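Local coordinates for protein NADH oxidoreductase (Mesorhizobium loti, PDB 3PI7) that probably binds NADPH and acts as an NAD(P)H-dependent oxidoreductase, a putative quinone reductase built from a GroES-like and a Rossmann-type domain, at residues L58-P63 / K344-P349. Sequence-based numbering, arbitrary orientation.
Sequences LASINP and KVFIRP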
ATOM      1  N   LEU A  58      27.624 -18.978  19.055  1.00 12.03           N
ATOM      2  CA  LEU A  58      27.779 -17.721  18.324  0.50 12.39           C
ATOM      3  C   LEU A  58      26.424 -17.084  18.166  1.00 16.42           C
ATOM      4  O   LEU A  58      25.453 -17.797  17.926  1.00 15.99           O
ATOM      5  CB  LEU A  58      28.404 -17.960  16.923  0.50 12.41           C
ATOM      6  CG  LEU A  58      29.863 -18.425  16.804  0.50 15.49           C
ATOM      7  CD1 LEU A  58      30.159 -18.934  15.402  0.50 14.71           C
ATOM      8  CD2 LEU A  58      30.846 -17.303  17.138  0.50 16.55           C
ATOM      9  N   ALA A  59      26.342 -15.766  18.282  1.00 12.53           N
ATOM     10  CA  ALA A  59      25.064 -15.097  18.080  1.00 13.14           C
ATOM     11  C   ALA A  59      25.241 -14.062  16.977  1.00 15.97           C
ATOM     12  O   ALA A  59      26.288 -13.441  16.895  1.00 16.88           O
ATOM     13  CB  ALA A  59      24.589 -14.443  19.383  1.00 13.53           C
ATOM     14  N   SER A  60      24.266 -13.936  16.094  1.00 13.62           N
ATOM     15  CA  SER A  60      24.310 -12.926  15.037  1.00 14.52           C
ATOM     16  C   SER A  60      23.886 -11.585  15.564  1.00 17.03           C
ATOM     17  O   SER A  60      23.182 -11.493  16.577  1.00 16.56           O
ATOM     18  CB  SER A  60      23.361 -13.281  13.893  1.00 18.63           C
ATOM     19  OG  SER A  60      23.726 -14.412  13.137  1.00 32.63           O
ATOM     20  N   ILE A  61      24.240 -10.539  14.830  1.00 14.96           N
ATOM     21  CA  ILE A  61      23.746  -9.183  15.054  1.00 15.72           C
ATOM     22  C   ILE A  61      23.078  -8.770  13.756  1.00 20.36           C
ATOM     23  O   ILE A  61      23.754  -8.678  12.721  1.00 20.67           O
ATOM     24  CB  ILE A  61      24.786  -8.146  15.518  1.00 20.15           C
ATOM     25  CG1 ILE A  61      25.562  -8.641  16.751  1.00 21.05           C
ATOM     26  CG2 ILE A  61      24.081  -6.784  15.792  1.00 20.67           C
ATOM     27  CD1 ILE A  61      26.843  -7.857  16.960  1.00 27.99           C
ATOM     28  N   ASN A  62      21.766  -8.567  13.792  1.00 16.42           N
ATOM     29  CA  ASN A  62      21.000  -8.163  12.608  1.00 16.42           C
ATOM     30  C   ASN A  62      20.407  -6.781  12.779  1.00 19.76           C
ATOM     31  O   ASN A  62      20.190  -6.375  13.918  1.00 18.32           O
ATOM     32  CB  ASN A  62      19.853  -9.152  12.371  1.00 17.81           C
ATOM     33  CG  ASN A  62      20.327 -10.523  11.977  1.00 34.91           C
ATOM     34  OD1 ASN A  62      21.030 -10.698  10.979  1.00 31.37           O
ATOM     35  ND2 ASN A  62      20.016 -11.505  12.800  1.00 24.73           N
ATOM     36  N   PRO A  63      19.992  -6.078  11.696  1.00 19.27           N
ATOM     37  CA  PRO A  63      19.343  -4.761  11.886  1.00 18.38           C
ATOM     38  C   PRO A  63      18.149  -4.853  12.843  1.00 18.47           C
ATOM     39  O   PRO A  63      17.959  -3.944  13.648  1.00 18.17           O
ATOM     40  CB  PRO A  63      18.921  -4.383  10.465  1.00 20.63           C
ATOM     41  CG  PRO A  63      19.976  -4.999   9.620  1.00 24.40           C
ATOM     42  CD  PRO A  63      20.156  -6.373  10.258  1.00 20.28           C
ATOM     43  N   LYS A 344      28.976  -9.264   8.243  1.00 39.53           N
ATOM     44  CA  LYS A 344      28.155  -9.402   9.440  1.00 37.38           C
ATOM     45  C   LYS A 344      29.040  -9.500  10.709  1.00 38.04           C
ATOM     46  O   LYS A 344      30.139 -10.062  10.668  1.00 38.35           O
ATOM     47  CB  LYS A 344      27.283 -10.660   9.301  1.00 39.02           C
ATOM     48  CG  LYS A 344      26.043 -10.672  10.175  1.00 51.13           C
ATOM     49  CD  LYS A 344      25.144 -11.859   9.839  1.00 48.78           C
ATOM     50  CE  LYS A 344      23.940 -11.814  10.728  1.00 48.00           C
ATOM     51  NZ  LYS A 344      22.819 -12.666  10.248  1.00 46.12           N
ATOM     52  N   VAL A 345      28.546  -8.953  11.823  1.00 29.76           N
ATOM     53  CA  VAL A 345      29.242  -8.989  13.106  1.00 26.98           C
ATOM     54  C   VAL A 345      28.565 -10.071  13.966  1.00 27.88           C
ATOM     55  O   VAL A 345      27.341 -10.188  13.958  1.00 25.84           O
ATOM     56  CB  VAL A 345      29.274  -7.590  13.792  1.00 30.70           C
ATOM     57  CG1 VAL A 345      29.988  -7.641  15.138  1.00 30.32           C
ATOM     58  CG2 VAL A 345      29.944  -6.549  12.890  1.00 30.20           C
ATOM     59  N   PHE A 346      29.366 -10.887  14.660  1.00 22.88           N
ATOM     60  CA  PHE A 346      28.858 -11.939  15.546  1.00 20.98           C
ATOM     61  C   PHE A 346      29.365 -11.707  16.950  1.00 22.83           C
ATOM     62  O   PHE A 346      30.413 -11.078  17.126  1.00 23.24           O
ATOM     63  CB  PHE A 346      29.299 -13.321  15.063  1.00 23.09           C
ATOM     64  CG  PHE A 346      28.745 -13.687  13.715  1.00 24.71           C
ATOM     65  CD1 PHE A 346      29.384 -13.273  12.542  1.00 29.46           C
ATOM     66  CD2 PHE A 346      27.554 -14.394  13.605  1.00 25.14           C
ATOM     67  CE1 PHE A 346      28.843 -13.581  11.285  1.00 30.56           C
ATOM     68  CE2 PHE A 346      27.031 -14.726  12.350  1.00 28.51           C
ATOM     69  CZ  PHE A 346      27.667 -14.304  11.202  1.00 28.66           C
ATOM     70  N   ILE A 347      28.609 -12.196  17.941  1.00 16.57           N
ATOM     71  CA  ILE A 347      28.992 -12.149  19.347  1.00 15.97           C
ATOM     72  C   ILE A 347      29.321 -13.591  19.767  1.00 19.13           C
ATOM     73  O   ILE A 347      28.535 -14.496  19.474  1.00 18.16           O
ATOM     74  CB  ILE A 347      27.873 -11.492  20.206  1.00 18.03           C
ATOM     75  CG1 ILE A 347      27.716 -10.007  19.816  1.00 18.61           C
ATOM     76  CG2 ILE A 347      28.159 -11.608  21.717  1.00 18.48           C
ATOM     77  CD1 ILE A 347      26.443  -9.265  20.429  1.00 19.08           C
ATOM     78  N   ARG A 348      30.479 -13.797  20.434  1.00 15.16           N
ATOM     79  CA  ARG A 348      30.866 -15.108  20.926  0.50 13.51           C
ATOM     80  C   ARG A 348      30.850 -15.109  22.449  1.00 17.28           C
ATOM     81  O   ARG A 348      31.735 -14.522  23.089  1.00 16.96           O
ATOM     82  CB  ARG A 348      32.235 -15.543  20.387  0.50 11.67           C
ATOM     83  CG  ARG A 348      32.575 -16.985  20.745  0.50 12.65           C
ATOM     84  CD  ARG A 348      34.013 -17.312  20.409  0.50 13.72           C
ATOM     85  NE  ARG A 348      34.388 -18.596  20.993  0.50 21.31           N
ATOM     86  CZ  ARG A 348      35.614 -19.104  20.973  0.50 32.83           C
ATOM     87  NH1 ARG A 348      36.604 -18.444  20.391  0.70 22.95           N
ATOM     88  NH2 ARG A 348      35.857 -20.282  21.525  0.50 25.24           N
ATOM     89  N   PRO A 349      29.836 -15.745  23.066  1.00 16.59           N
ATOM     90  CA  PRO A 349      29.797 -15.802  24.542  1.00 18.01           C
ATOM     91  C   PRO A 349      30.930 -16.668  25.124  1.00 34.87           C
ATOM     92  O   PRO A 349      31.377 -17.628  24.445  1.00 31.18           O
ATOM     93  CB  PRO A 349      28.424 -16.437  24.831  1.00 19.59           C
ATOM     94  CG  PRO A 349      27.640 -16.271  23.569  1.00 22.26           C
ATOM     95  CD  PRO A 349      28.672 -16.450  22.486  1.00 18.20           C
ATOM     96  OXT PRO A 349      31.391 -16.377  26.251  1.00 52.66           O
TER
HETATM   97  O   HOH W   1      25.958  -7.416  11.749  1.00 33.32           O
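A59 and I347 form an antiparallel hydrogen-bonded pair: A59 N reaches I347 O at 2.8 Å. I347 N returns the bond to A59 O at an equal 2.8 Å, nearly straight with an N-H...O angle of 167°. The ladder then frays, since I61 N meets V345 O only weakly (3.2 Å), and the other half of the same I61/V345 pair is bridged by a water, which donates to I61 O and accepts from V345 N.

Apolar contacts run alongside this part of the ladder. The CD1 methyl of I61 lies 3.6 Å from V345 CG1, the two chains side by side, while I347 crosses I61 at about a right angle and brings its CG1 to 3.7 Å from I61 CD1. Among the residues of the other face, S60 OG lies 3.4 Å from F346 CE2. K344 leaves its backbone with CG opposite N (chi1 -158°) and stays extended, running past I61 O and S60 CB until NZ donates to N62 OD1 at 2.8 Å, tilted 17° from the carbonyl plane.

Further out, S60 OG bonds A144 O, and E86 accepts from N62 ND2 while forming a long, weak ion pair with K344. Replacing N62 by an alanine is likely to leave the buried K344 ammonium without its amide acceptor and E86 without that donor. Strand 58-60 also pairs with strand 86-94, which ties the C-terminal strand 345-348 to the GroES-like part of the fold; strand 323-326 is its parallel neighbour. The chemistry implies a junction fixed by backbone bonds at A59 and, near N62, by a buried lysine whose charge is probably eased by the N62 carbonyl and E86.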